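Local coordinates for putative lipoprotein (Bacteroides fragilis, PDB 3NQI), which is of unknown function but, as a putative lipoprotein of a gut bacterium, is probably anchored to a membrane by lipid, at residues Y51-V56 with L73-T78; V15-D20 with A47-I52; T33-T38 with I69-L74; T78-T83 with F191-I196; G103-V108 with I124-L129. One frame throughout, in Å; residues are numbered along the deposited sequence.

Contact 1 (Y51-V56 with L73-T78); sequences YIYCQV and LLADPT. With CD (cadmium ion), chain F.
The Tyr53 ring lies against Leu74, where strand 49-56 of an OB-type barrel pairs antiparallel with both ends of the loop 73-78. A chi1 of 173° sets the ring beside its own carbonyl group, and since Tyr53 O accepts Leu74 N at 2.8 Å, the leucine is brought over one ring face. There Leu74 CB makes a CH-pi contact 4.0 Å from the ring centroid, while Ala75 CB sits at the ring edge. Leu74 CD1 reaches the phenol end of the ring, near CZ, and touches Gln55 CB; these two side chains cross at about a right angle. The phenol oxygen is held by Gln11. On the buried side, Leu73 CD2 rests against CB and CG2 of Ile52, 3.8 Å from CB, and Pro77 CB touches the same CG2. At the far end Tyr51 and Thr78 exchange two backbone bonds. The register slips by two residues, and two waters span the gap: one joins Tyr53 N to Ala75 O, the other links Tyr51 O, Asp76 O and Thr78 OG1. The Asp76 CB bond leads away from the strand; OD1 lies 2.2 Å from a cadmium ion also ligated by four waters and one atom from elsewhere in the structure.

Contact 2 (V15-D20 with A47-I52); sequences VVKVND and ARMAYI
Val16 and Ala50 form the central hydrogen-bonded pair of two antiparallel strands; the N-to-C directions of the short segments lie 123° apart, well short of a flat antiparallel pair. The pair closes through Val16 N to Ala50 O and Ala50 N to Val16 O, both 2.9 Å long. Further on, Val18 N bonds to Arg48 O at 3.0 Å from 39° above the carbonyl plane, although the N-H itself points nearly straight at the oxygen. A water bridges Val18 O and Arg48 O at that point. Val15 with Tyr51 and Lys17 with Met49 are the flanking non-hydrogen-bonded pairs.

The side chains divide by face. On one, Val18 CG2 presses on Ala50 CB at 3.5 Å, and Val16 follows, its CG1 4.0 Å from Ile52 CD1, the two side chains meeting at about a right angle; Phe27 and Leu45 cover this branched aliphatic cluster. On the other face Met49, present as selenomethionine, is bent at both chi2 (-80°) and chi3, which folds it back across the neighbouring strand and lays SE 3.6 Å from Lys17 CA. Beyond it, the extended Lys17 leaves its NZ 5.3 Å from NH1 of Arg48, whose NH2 is bonded to Thr123. Asp81 takes the backbone N-H groups of Arg48 and Met49. The chemistry is thus apolar on the Val16 side and mixed on the other, consistent with the first face lining the barrel interior, while the second packs on Ile80, Phe191 and Ala193.

Contact 3 (T33-T38 with I69-L74); sequences TELIPT and IKITLL
Ile69 gives its N-H to Glu34 O at 2.9 Å and takes that of Ile36 on its own O at 2.7 Å. Its side chain lies alongside Leu35, pointing the same way, with CB 4.0 Å from Leu35 CD2, and its CD1 rests on Thr33 CG2. Lys70 turns to the other face, where CB touches Thr38 CG2 and a bend at chi2 (-104°) brings CD against the same methyl. Ile71 returns to the first face. Its N-H reaches Ile36 O at 2.7 Å from well above the carbonyl plane, whereas its own O receives Thr38 N at 2.8 Å almost head-on to the carbonyl. CG1 occupies the position between backbone N and carbonyl carbon (chi1 58°), and from there CD1 packs on Leu35 CB at 3.8 Å. The hydroxyls of Thr72 and Thr38 are each bonded to a carboxylate oxygen of Asp57, which thereby ties the two strand ends together. Leu73 CD1 finally touches Pro37 CB. Ile36 bonds to both Ile69 and Ile71, the residues either side of its partner Lys70, the mark of parallel pairing; here strands 34-37 and 68-73 supply the parallel closure between the third and fifth strands that characterises the OB fold.

Contact 4 (T78-T83 with F191-I196); sequences TGIDAT and FKAYEI
The Tyr194 ring meets two neighbouring residues: Thr83 O lies at its edge, near the ring plane and 3.5 Å from CE2, while Ala82 CB approaches obliquely, 3.3 Å from the same carbon. Its hydroxyl is tied to Phe150 O, which helps fix the ring's position. The other ring, that of Phe191, leads away to meet Phe107 with planes at about 60°; what it offers here is CB, 4.2 Å from Ile80 CD1. Ile80 carries much of the apolar contact. With chi1 at 61°, CG1 sits between the backbone N and carbonyl carbon and sends CD1 over Ala193 CB at 3.7 Å, as Ile80 CB rests on Phe191 O. Two backbone bonds hold the strands in register: Ala193 N to Ile80 O, nearly straight at 178°, and Ala82 N to Ala193 O, more bent, each 2.8 Å. A water then connects Ala82 O with Glu195 N. Asp81, on the Ala193 face, receives another water on OD1, besides its Arg48 and Met49 partners. Strand 78-87, which pairs with barrel strand 49-56 at Thr78 and Ile80, goes on to pair in parallel with strands 186-195 and 148-155, consistent with a junction between the OB-type barrel and the following beta domain.

Contact 5 (G103-V108 with I124-L129); sequences GSLSFV and IVLPVL
Leu129 O is gripped by two consecutive backbone N-H groups, Gly103 N at 2.7 Å and Ser104 N at 3.2 Å. The shorter bond is the more bent, 141° at the hydrogen. In return Leu129 N bonds to Ser104 O at 2.9 Å, and this exchange, two residues facing one, defines a classic beta bulge at the point where the loop before strand 107-109 docks on strand 123-132. Past the bulge regular pairing stops, although Leu105 CA still comes within a tight 2.9 Å of Pro127 O in a CA-H...O contact. The Leu105 side chain runs alongside Val128, pointing the same way, with CD2 4.1 Å from Val128 CG1, while its CD1 meets Leu126 CD2; Ile217 and Ala219 of strand 214-221 pack on this leucine as well. Phe107 covers the strand's other side. Its chi1 of 53° puts the ring between its own N and carbonyl carbon, and from there CE2 reaches Pro127 CB at 3.4 Å, the proline meeting the ring obliquely. Leu129 N lies near the plane of that ring, at its edge. Phe107 CB in turn touches Leu129 CD1 at 4.2 Å.

Overall arrangement
Contacts 1, 2 and 3 join neighbouring strands of one barrel, whose strand order, 11-21, 24-28, 34-37, 68-73, 49-56 and back to 11-21, is that of an OB fold. Contact 1 shares Tyr51 and Ile52 with contact 2, centres about 11 Å apart, and Leu73 and Leu74 with contact 3, about 9 Å. Contact 4, about 9 Å from contact 2, carries the chain into the second domain, where contact 5 lies about 12 Å further on. Tyr51, Ile80 and Phe107 each come within about 4 Å of a bound di(hydroxyethyl)ether, probably from crystallisation, which Phe191 N hydrogen-bonds and which may mark a crevice between the domains; the cadmium ion beside contact 1 is about 12 Å from the Ile80 side chain.

Contact 1 (Y51-V56 with L73-T78)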
# COMPACT_ATOMS: atom_id res chain seq x y z
N TYR A 51 6.02 -2.11 -7.53
CA TYR A 51 6.37 -3.52 -7.38
C TYR A 51 7.09 -3.99 -8.67
O TYR A 51 6.56 -3.85 -9.78
CB TYR A 51 5.11 -4.34 -7.13
CG TYR A 51 5.37 -5.80 -6.91
CD1 TYR A 51 5.79 -6.27 -5.68
CD2 TYR A 51 5.18 -6.73 -7.95
CE1 TYR A 51 6.03 -7.64 -5.46
CE2 TYR A 51 5.40 -8.09 -7.74
CZ TYR A 51 5.82 -8.53 -6.49
OH TYR A 51 6.07 -9.86 -6.28
N ILE A 52 8.28 -4.53 -8.54
CA ILE A 52 9.01 -5.03 -9.70
C ILE A 52 9.36 -6.49 -9.52
O ILE A 52 9.40 -6.98 -8.41
CB ILE A 52 10.30 -4.22 -10.02
CG1 ILE A 52 11.35 -4.31 -8.92
CG2 ILE A 52 9.94 -2.72 -10.35
CD1 ILE A 52 12.64 -3.53 -9.30
N TYR A 53 9.60 -7.13 -10.65
CA TYR A 53 10.03 -8.48 -10.76
C TYR A 53 11.27 -8.41 -11.65
O TYR A 53 11.23 -7.95 -12.79
CB TYR A 53 8.87 -9.31 -11.33
CG TYR A 53 9.25 -10.72 -11.65
CD1 TYR A 53 10.23 -11.38 -10.90
CD2 TYR A 53 8.68 -11.41 -12.73
CE1 TYR A 53 10.61 -12.65 -11.19
CE2 TYR A 53 9.06 -12.71 -13.03
CZ TYR A 53 10.04 -13.31 -12.26
OH TYR A 53 10.46 -14.59 -12.50
N CYS A 54 12.40 -8.85 -11.13
CA CYS A 54 13.63 -8.60 -11.81
C CYS A 54 14.68 -9.71 -11.65
O CYS A 54 14.54 -10.65 -10.84
CB CYS A 54 14.21 -7.25 -11.36
SG CYS A 54 14.94 -7.22 -9.68
N GLN A 55 15.72 -9.59 -12.47
CA GLN A 55 16.92 -10.40 -12.26
C GLN A 55 18.18 -9.53 -12.29
O GLN A 55 18.23 -8.48 -12.92
CB GLN A 55 16.96 -11.62 -13.19
CG GLN A 55 17.43 -11.44 -14.60
CD GLN A 55 17.45 -12.76 -15.37
OE1 GLN A 55 16.89 -13.76 -14.94
NE2 GLN A 55 18.12 -12.75 -16.51
N VAL A 56 19.20 -9.97 -11.54
CA VAL A 56 20.47 -9.27 -11.47
C VAL A 56 21.28 -9.67 -12.69
O VAL A 56 21.35 -10.86 -13.04
CB VAL A 56 21.24 -9.62 -10.16
CG1 VAL A 56 22.61 -8.96 -10.17
CG2 VAL A 56 20.43 -9.18 -8.94
N LEU A 73 14.50 -6.06 -15.79
CA LEU A 73 13.13 -6.25 -15.41
C LEU A 73 12.58 -7.42 -16.20
O LEU A 73 12.81 -7.52 -17.42
CB LEU A 73 12.31 -4.98 -15.66
CG LEU A 73 12.74 -3.82 -14.75
CD1 LEU A 73 12.35 -2.46 -15.31
CD2 LEU A 73 12.14 -4.01 -13.32
N LEU A 74 11.87 -8.30 -15.50
CA LEU A 74 11.24 -9.47 -16.10
C LEU A 74 9.71 -9.30 -16.34
O LEU A 74 9.06 -10.20 -16.89
CB LEU A 74 11.54 -10.68 -15.21
CG LEU A 74 13.02 -11.10 -15.17
CD1 LEU A 74 13.24 -12.24 -14.15
CD2 LEU A 74 13.56 -11.54 -16.54
N ALA A 75 9.14 -8.17 -15.94
CA ALA A 75 7.73 -7.90 -16.18
C ALA A 75 7.62 -6.41 -16.22
O ALA A 75 8.52 -5.73 -15.74
CB ALA A 75 6.86 -8.44 -15.07
N ASP A 76 6.53 -5.90 -16.77
CA ASP A 76 6.30 -4.46 -16.74
C ASP A 76 6.16 -3.95 -15.29
O ASP A 76 5.30 -4.42 -14.55
CB ASP A 76 5.09 -4.11 -17.59
CG ASP A 76 4.91 -2.60 -17.76
OD1 ASP A 76 5.89 -1.77 -17.80
OD2 ASP A 76 3.72 -2.26 -17.95
N PRO A 77 6.97 -2.97 -14.89
CA PRO A 77 6.87 -2.51 -13.50
C PRO A 77 5.45 -2.04 -13.16
O PRO A 77 4.77 -1.50 -14.01
CB PRO A 77 7.86 -1.34 -13.43
CG PRO A 77 8.81 -1.56 -14.51
CD PRO A 77 8.11 -2.34 -15.58
N THR A 78 4.99 -2.28 -11.95
CA THR A 78 3.64 -1.84 -11.56
C THR A 78 3.66 -0.73 -10.52
O THR A 78 4.19 -0.89 -9.45
CB THR A 78 2.87 -3.00 -10.97
OG1 THR A 78 2.99 -4.09 -11.85
CG2 THR A 78 1.36 -2.62 -10.73
CD CD F . 5.45 0.37 -18.00
O HOH W 1 5.65 -5.55 -11.88
O HOH W 2 8.56 -5.48 -12.90
O HOH W 3 3.20 0.04 -18.59
O HOH W 4 4.57 0.59 -15.67
O HOH W 5 4.83 2.37 -18.08
O HOH W 6 5.59 0.36 -20.48

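Contact 2 (V15-D20 with A47-I52)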
# COMPACT_ATOMS: atom_id res chain seq x y z
N VAL A 15 8.88 -4.57 -3.43
CA VAL A 15 8.44 -3.19 -3.40
C VAL A 15 9.70 -2.33 -3.45
O VAL A 15 10.65 -2.59 -2.75
CB VAL A 15 7.63 -2.94 -2.12
CG1 VAL A 15 7.38 -1.50 -1.94
CG2 VAL A 15 6.32 -3.77 -2.21
N VAL A 16 9.67 -1.29 -4.26
CA VAL A 16 10.80 -0.39 -4.43
C VAL A 16 10.34 1.03 -4.59
O VAL A 16 9.25 1.28 -5.00
CB VAL A 16 11.64 -0.72 -5.70
CG1 VAL A 16 12.27 -2.06 -5.59
CG2 VAL A 16 10.79 -0.58 -7.01
N LYS A 17 11.21 1.98 -4.28
CA LYS A 17 10.95 3.37 -4.56
C LYS A 17 11.37 3.59 -6.02
O LYS A 17 12.28 2.94 -6.52
CB LYS A 17 11.80 4.25 -3.66
CG LYS A 17 11.62 5.73 -3.88
CD LYS A 17 12.63 6.54 -3.07
CE LYS A 17 12.40 8.03 -3.30
NZ LYS A 17 12.95 8.85 -2.19
N VAL A 18 10.68 4.51 -6.71
CA VAL A 18 10.94 4.81 -8.10
C VAL A 18 11.72 6.13 -8.15
O VAL A 18 11.27 7.13 -7.59
CB VAL A 18 9.58 4.98 -8.84
CG1 VAL A 18 9.78 5.43 -10.33
CG2 VAL A 18 8.72 3.66 -8.67
N ASN A 19 12.88 6.14 -8.81
CA ASN A 19 13.65 7.39 -8.95
C ASN A 19 13.54 8.00 -10.36
O ASN A 19 13.53 7.27 -11.34
CB ASN A 19 15.11 7.12 -8.68
CG ASN A 19 15.33 6.30 -7.44
OD1 ASN A 19 16.01 5.25 -7.45
ND2 ASN A 19 14.75 6.76 -6.36
N ASP A 20 13.47 9.33 -10.45
CA ASP A 20 13.65 10.04 -11.72
C ASP A 20 15.12 10.49 -11.80
O ASP A 20 15.50 11.45 -11.16
CB ASP A 20 12.73 11.27 -11.83
CG ASP A 20 12.86 12.01 -13.19
OD1 ASP A 20 13.54 11.51 -14.13
OD2 ASP A 20 12.27 13.10 -13.31
N ALA A 47 5.35 6.73 -11.18
CA ALA A 47 4.84 6.38 -9.86
C ALA A 47 5.90 6.82 -8.90
O ALA A 47 7.04 7.06 -9.30
CB ALA A 47 4.60 4.86 -9.76
N ARG A 48 5.54 6.93 -7.64
CA ARG A 48 6.48 7.25 -6.59
C ARG A 48 7.02 5.95 -6.05
O ARG A 48 8.22 5.85 -5.72
CB ARG A 48 5.80 8.09 -5.51
CG ARG A 48 6.76 9.00 -4.73
CD ARG A 48 6.15 9.67 -3.50
NE ARG A 48 5.66 8.66 -2.58
CZ ARG A 48 6.39 7.91 -1.74
NH1 ARG A 48 7.71 8.04 -1.61
NH2 ARG A 48 5.76 7.01 -1.01
N MSE A 49 6.16 4.92 -5.99
CA MSE A 49 6.55 3.59 -5.50
C MSE A 49 6.07 2.48 -6.44
O MSE A 49 5.07 2.63 -7.07
CB MSE A 49 5.92 3.35 -4.12
CG MSE A 49 6.37 4.28 -3.00
SE MSE A 49 8.13 3.72 -2.30
CE MSE A 49 8.20 1.69 -1.92
N ALA A 50 6.74 1.31 -6.49
CA ALA A 50 6.41 0.27 -7.46
C ALA A 50 6.65 -1.12 -6.93
O ALA A 50 7.31 -1.25 -5.93
CB ALA A 50 7.27 0.44 -8.82
N TYR A 51 6.02 -2.11 -7.53
CA TYR A 51 6.37 -3.52 -7.38
C TYR A 51 7.09 -3.99 -8.67
O TYR A 51 6.56 -3.85 -9.78
CB TYR A 51 5.11 -4.34 -7.13
CG TYR A 51 5.37 -5.80 -6.91
CD1 TYR A 51 5.79 -6.27 -5.68
CD2 TYR A 51 5.18 -6.73 -7.95
CE1 TYR A 51 6.03 -7.64 -5.46
CE2 TYR A 51 5.40 -8.09 -7.74
CZ TYR A 51 5.82 -8.53 -6.49
OH TYR A 51 6.07 -9.86 -6.28
N ILE A 52 8.28 -4.53 -8.54
CA ILE A 52 9.01 -5.03 -9.70
C ILE A 52 9.36 -6.49 -9.52
O ILE A 52 9.40 -6.98 -8.41
CB ILE A 52 10.30 -4.22 -10.02
CG1 ILE A 52 11.35 -4.31 -8.92
CG2 ILE A 52 9.94 -2.72 -10.35
CD1 ILE A 52 12.64 -3.53 -9.30
O HOH W 7 9.84 8.16 -5.24

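Contact 3 (T33-T38 with I69-L74)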
# COMPACT_ATOMS: atom_id res chain seq x y z
N THR A 33 19.62 0.03 -1.77
CA THR A 33 20.42 -0.23 -2.97
C THR A 33 19.70 0.34 -4.20
O THR A 33 18.51 0.08 -4.39
CB THR A 33 20.57 -1.74 -3.19
OG1 THR A 33 20.94 -2.35 -1.95
CG2 THR A 33 21.61 -2.04 -4.30
N GLU A 34 20.41 1.10 -5.04
CA GLU A 34 19.82 1.55 -6.31
C GLU A 34 19.85 0.40 -7.33
O GLU A 34 20.86 -0.27 -7.51
CB GLU A 34 20.52 2.80 -6.86
CG GLU A 34 19.90 3.34 -8.16
CD GLU A 34 20.24 4.80 -8.48
OE1 GLU A 34 21.08 5.38 -7.78
OE2 GLU A 34 19.68 5.39 -9.43
N LEU A 35 18.71 0.18 -7.99
CA LEU A 35 18.60 -0.86 -9.03
C LEU A 35 18.47 -0.17 -10.38
O LEU A 35 17.54 0.63 -10.59
CB LEU A 35 17.44 -1.82 -8.74
CG LEU A 35 17.46 -2.41 -7.32
CD1 LEU A 35 16.20 -3.29 -7.08
CD2 LEU A 35 18.78 -3.18 -7.07
N ILE A 36 19.42 -0.46 -11.28
CA ILE A 36 19.53 0.23 -12.57
C ILE A 36 19.06 -0.68 -13.72
O ILE A 36 19.72 -1.67 -14.03
CB ILE A 36 20.97 0.66 -12.86
CG1 ILE A 36 21.58 1.42 -11.66
CG2 ILE A 36 21.05 1.50 -14.16
CD1 ILE A 36 21.16 2.84 -11.54
N PRO A 37 17.93 -0.35 -14.35
CA PRO A 37 17.47 -1.20 -15.45
C PRO A 37 18.38 -1.11 -16.66
O PRO A 37 18.86 -0.03 -17.00
CB PRO A 37 16.09 -0.61 -15.80
CG PRO A 37 15.71 0.24 -14.70
CD PRO A 37 16.99 0.75 -14.10
N THR A 38 18.63 -2.26 -17.26
CA THR A 38 19.36 -2.35 -18.50
C THR A 38 18.48 -2.85 -19.65
O THR A 38 18.97 -3.12 -20.74
CB THR A 38 20.51 -3.35 -18.36
OG1 THR A 38 19.97 -4.64 -18.08
CG2 THR A 38 21.47 -2.93 -17.25
N ILE A 69 23.18 -1.69 -8.47
CA ILE A 69 23.19 -2.99 -9.12
C ILE A 69 22.42 -2.83 -10.43
O ILE A 69 21.35 -2.23 -10.46
CB ILE A 69 22.50 -4.06 -8.20
CG1 ILE A 69 23.32 -4.29 -6.92
CG2 ILE A 69 22.35 -5.39 -8.92
CD1 ILE A 69 22.69 -5.26 -5.92
N LYS A 70 22.98 -3.37 -11.51
CA LYS A 70 22.30 -3.35 -12.81
C LYS A 70 21.31 -4.51 -12.85
O LYS A 70 21.66 -5.64 -12.52
CB LYS A 70 23.30 -3.53 -13.95
CG LYS A 70 24.42 -2.52 -13.96
CD LYS A 70 24.26 -1.44 -15.00
CE LYS A 70 25.62 -0.86 -15.33
NZ LYS A 70 25.52 0.32 -16.23
N ILE A 71 20.07 -4.24 -13.25
CA ILE A 71 19.05 -5.29 -13.31
C ILE A 71 18.35 -5.37 -14.67
O ILE A 71 18.33 -4.43 -15.44
CB ILE A 71 17.95 -5.13 -12.21
CG1 ILE A 71 17.25 -3.78 -12.31
CG2 ILE A 71 18.55 -5.28 -10.81
CD1 ILE A 71 15.86 -3.73 -11.66
N THR A 72 17.76 -6.52 -14.93
CA THR A 72 16.84 -6.70 -16.05
C THR A 72 15.45 -6.94 -15.46
O THR A 72 15.24 -7.88 -14.72
CB THR A 72 17.32 -7.90 -16.92
OG1 THR A 72 18.59 -7.56 -17.49
CG2 THR A 72 16.31 -8.24 -18.04
N LEU A 73 14.50 -6.06 -15.79
CA LEU A 73 13.13 -6.25 -15.41
C LEU A 73 12.58 -7.42 -16.20
O LEU A 73 12.81 -7.52 -17.42
CB LEU A 73 12.31 -4.98 -15.66
CG LEU A 73 12.74 -3.82 -14.75
CD1 LEU A 73 12.35 -2.46 -15.31
CD2 LEU A 73 12.14 -4.01 -13.32
N LEU A 74 11.87 -8.30 -15.50
CA LEU A 74 11.24 -9.47 -16.10
C LEU A 74 9.71 -9.30 -16.34
O LEU A 74 9.06 -10.20 -16.89
CB LEU A 74 11.54 -10.68 -15.21
CG LEU A 74 13.02 -11.10 -15.17
CD1 LEU A 74 13.24 -12.24 -14.15
CD2 LEU A 74 13.56 -11.54 -16.54

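Contact 4 (T78-T83 with F191-I196)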
# COMPACT_ATOMS: atom_id res chain seq x y z
N THR A 78 4.99 -2.28 -11.95
CA THR A 78 3.64 -1.84 -11.56
C THR A 78 3.66 -0.73 -10.52
O THR A 78 4.19 -0.89 -9.45
CB THR A 78 2.87 -3.00 -10.97
OG1 THR A 78 2.99 -4.09 -11.85
CG2 THR A 78 1.36 -2.62 -10.73
N GLY A 79 2.97 0.37 -10.75
CA GLY A 79 2.91 1.38 -9.74
C GLY A 79 1.98 0.96 -8.62
O GLY A 79 0.96 0.34 -8.86
N ILE A 80 2.31 1.30 -7.37
CA ILE A 80 1.44 0.90 -6.26
C ILE A 80 1.09 2.04 -5.29
O ILE A 80 0.78 1.80 -4.13
CB ILE A 80 2.20 -0.19 -5.46
CG1 ILE A 80 3.49 0.37 -4.91
CG2 ILE A 80 2.39 -1.47 -6.27
CD1 ILE A 80 4.21 -0.64 -3.96
N ASP A 81 1.17 3.27 -5.76
CA ASP A 81 0.86 4.44 -4.94
C ASP A 81 -0.60 4.44 -4.50
O ASP A 81 -1.50 4.18 -5.30
CB ASP A 81 1.14 5.75 -5.71
CG ASP A 81 2.61 5.93 -6.05
OD1 ASP A 81 3.47 5.55 -5.28
OD2 ASP A 81 2.90 6.45 -7.11
N ALA A 82 -0.81 4.76 -3.23
CA ALA A 82 -2.14 4.96 -2.68
C ALA A 82 -2.20 6.22 -1.78
O ALA A 82 -1.18 6.74 -1.36
CB ALA A 82 -2.61 3.69 -1.93
N THR A 83 -3.41 6.76 -1.57
CA THR A 83 -3.58 8.00 -0.84
C THR A 83 -3.72 7.90 0.66
O THR A 83 -4.51 7.11 1.17
CB THR A 83 -4.83 8.68 -1.35
OG1 THR A 83 -4.64 8.81 -2.74
CG2 THR A 83 -5.04 10.04 -0.70
N PHE A 191 0.05 -4.91 -3.41
CA PHE A 191 0.66 -4.01 -2.43
C PHE A 191 0.17 -2.59 -2.68
O PHE A 191 -0.01 -2.22 -3.84
CB PHE A 191 2.11 -4.00 -2.53
CG PHE A 191 2.74 -5.25 -2.04
CD1 PHE A 191 2.82 -5.51 -0.70
CD2 PHE A 191 3.29 -6.12 -2.92
CE1 PHE A 191 3.46 -6.68 -0.25
CE2 PHE A 191 3.89 -7.28 -2.49
CZ PHE A 191 3.99 -7.54 -1.14
N LYS A 192 -0.05 -1.83 -1.60
CA LYS A 192 -0.41 -0.39 -1.69
C LYS A 192 0.58 0.37 -0.81
O LYS A 192 0.75 0.05 0.37
CB LYS A 192 -1.85 -0.18 -1.23
CG LYS A 192 -2.88 -0.89 -2.11
CD LYS A 192 -3.08 -0.06 -3.43
CE LYS A 192 -3.77 -0.79 -4.49
NZ LYS A 192 -3.65 0.06 -5.72
N ALA A 193 1.26 1.33 -1.41
CA ALA A 193 2.27 2.12 -0.73
C ALA A 193 1.75 3.55 -0.46
O ALA A 193 1.12 4.18 -1.33
CB ALA A 193 3.58 2.15 -1.55
N TYR A 194 2.03 4.02 0.76
CA TYR A 194 1.51 5.28 1.31
C TYR A 194 2.61 6.19 1.80
O TYR A 194 3.35 5.87 2.75
CB TYR A 194 0.56 5.06 2.51
CG TYR A 194 -0.63 4.22 2.15
CD1 TYR A 194 -0.56 2.84 2.14
CD2 TYR A 194 -1.78 4.80 1.75
CE1 TYR A 194 -1.63 2.06 1.73
CE2 TYR A 194 -2.90 4.04 1.37
CZ TYR A 194 -2.83 2.71 1.36
OH TYR A 194 -3.92 1.98 0.94
N GLU A 195 2.69 7.36 1.17
CA GLU A 195 3.60 8.40 1.66
C GLU A 195 2.92 9.09 2.84
O GLU A 195 1.89 9.73 2.69
CB GLU A 195 3.91 9.44 0.53
CG GLU A 195 5.28 10.10 0.62
CD GLU A 195 5.44 11.04 1.82
OE1 GLU A 195 4.43 11.60 2.31
OE2 GLU A 195 6.58 11.29 2.23
N ILE A 196 3.51 9.00 4.02
CA ILE A 196 2.86 9.43 5.24
C ILE A 196 3.54 10.65 5.93
O ILE A 196 3.19 10.97 7.04
CB ILE A 196 2.69 8.30 6.23
CG1 ILE A 196 4.05 7.69 6.59
CG2 ILE A 196 1.70 7.22 5.67
CD1 ILE A 196 3.99 6.93 7.91
O HOH W 8 3.53 6.07 -2.44
O HOH W 9 1.12 8.04 -1.06

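Contact 5 (G103-V108 with I124-L129)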
# COMPACT_ATOMS: atom_id res chain seq x y z
N GLY A 103 -10.17 -9.12 2.53
CA GLY A 103 -9.99 -10.47 2.99
C GLY A 103 -9.01 -10.44 4.13
O GLY A 103 -9.25 -11.05 5.16
N SER A 104 -7.86 -9.79 3.91
CA SER A 104 -6.84 -9.58 4.95
C SER A 104 -5.82 -8.59 4.44
O SER A 104 -5.81 -8.24 3.26
CB SER A 104 -6.16 -10.89 5.34
OG SER A 104 -5.62 -11.55 4.21
N LEU A 105 -4.99 -8.07 5.35
CA LEU A 105 -3.86 -7.21 4.96
C LEU A 105 -2.60 -8.05 5.12
O LEU A 105 -1.57 -7.62 5.64
CB LEU A 105 -3.74 -5.94 5.80
CG LEU A 105 -4.95 -5.04 5.79
CD1 LEU A 105 -4.66 -3.71 6.58
CD2 LEU A 105 -5.35 -4.79 4.33
N SER A 106 -2.68 -9.25 4.59
CA SER A 106 -1.56 -10.16 4.59
C SER A 106 -1.71 -11.22 3.49
O SER A 106 -2.83 -11.63 3.13
CB SER A 106 -1.44 -10.82 5.95
OG SER A 106 -0.42 -11.81 5.95
N PHE A 107 -0.58 -11.66 2.95
CA PHE A 107 -0.55 -12.78 1.99
C PHE A 107 0.87 -13.29 1.94
O PHE A 107 1.74 -12.80 2.68
CB PHE A 107 -1.12 -12.42 0.61
CG PHE A 107 -0.50 -11.19 -0.05
CD1 PHE A 107 0.77 -11.23 -0.63
CD2 PHE A 107 -1.21 -10.02 -0.13
CE1 PHE A 107 1.33 -10.13 -1.25
CE2 PHE A 107 -0.68 -8.89 -0.79
CZ PHE A 107 0.59 -8.93 -1.34
N VAL A 108 1.10 -14.29 1.10
CA VAL A 108 2.42 -14.88 0.99
C VAL A 108 3.25 -14.09 -0.01
O VAL A 108 2.82 -13.80 -1.13
CB VAL A 108 2.34 -16.39 0.66
CG1 VAL A 108 3.76 -16.98 0.37
CG2 VAL A 108 1.66 -17.12 1.80
N ILE A 124 4.91 3.65 4.27
CA ILE A 124 4.54 2.33 4.73
C ILE A 124 3.73 1.61 3.62
O ILE A 124 3.23 2.25 2.69
CB ILE A 124 3.72 2.36 6.03
CG1 ILE A 124 2.46 3.17 5.82
CG2 ILE A 124 4.60 2.92 7.24
CD1 ILE A 124 1.43 3.07 6.99
N VAL A 125 3.71 0.28 3.74
CA VAL A 125 3.15 -0.58 2.72
C VAL A 125 2.12 -1.54 3.28
O VAL A 125 2.38 -2.21 4.28
CB VAL A 125 4.23 -1.33 1.94
CG1 VAL A 125 3.54 -2.22 0.81
CG2 VAL A 125 5.20 -0.33 1.29
N LEU A 126 0.93 -1.55 2.65
CA LEU A 126 -0.11 -2.55 2.97
C LEU A 126 -0.19 -3.65 1.93
O LEU A 126 -0.44 -3.39 0.79
CB LEU A 126 -1.48 -1.87 3.15
CG LEU A 126 -1.81 -1.17 4.47
CD1 LEU A 126 -0.74 -0.30 4.94
CD2 LEU A 126 -3.22 -0.41 4.28
N PRO A 127 0.06 -4.93 2.32
CA PRO A 127 -0.37 -6.01 1.43
C PRO A 127 -1.87 -6.16 1.51
O PRO A 127 -2.37 -6.26 2.63
CB PRO A 127 0.32 -7.23 2.01
CG PRO A 127 1.08 -6.77 3.19
CD PRO A 127 0.54 -5.46 3.61
N VAL A 128 -2.64 -6.04 0.41
CA VAL A 128 -4.06 -6.24 0.48
C VAL A 128 -4.48 -7.56 -0.25
O VAL A 128 -4.07 -7.79 -1.40
CB VAL A 128 -4.87 -5.01 -0.05
CG1 VAL A 128 -6.29 -5.19 0.40
CG2 VAL A 128 -4.29 -3.74 0.52
N LEU A 129 -5.21 -8.42 0.45
CA LEU A 129 -5.90 -9.62 -0.13
C LEU A 129 -7.40 -9.25 -0.18
O LEU A 129 -8.04 -8.93 0.83
CB LEU A 129 -5.61 -10.88 0.68
CG LEU A 129 -5.77 -12.31 0.11
CD1 LEU A 129 -4.92 -12.54 -1.12
CD2 LEU A 129 -5.40 -13.31 1.20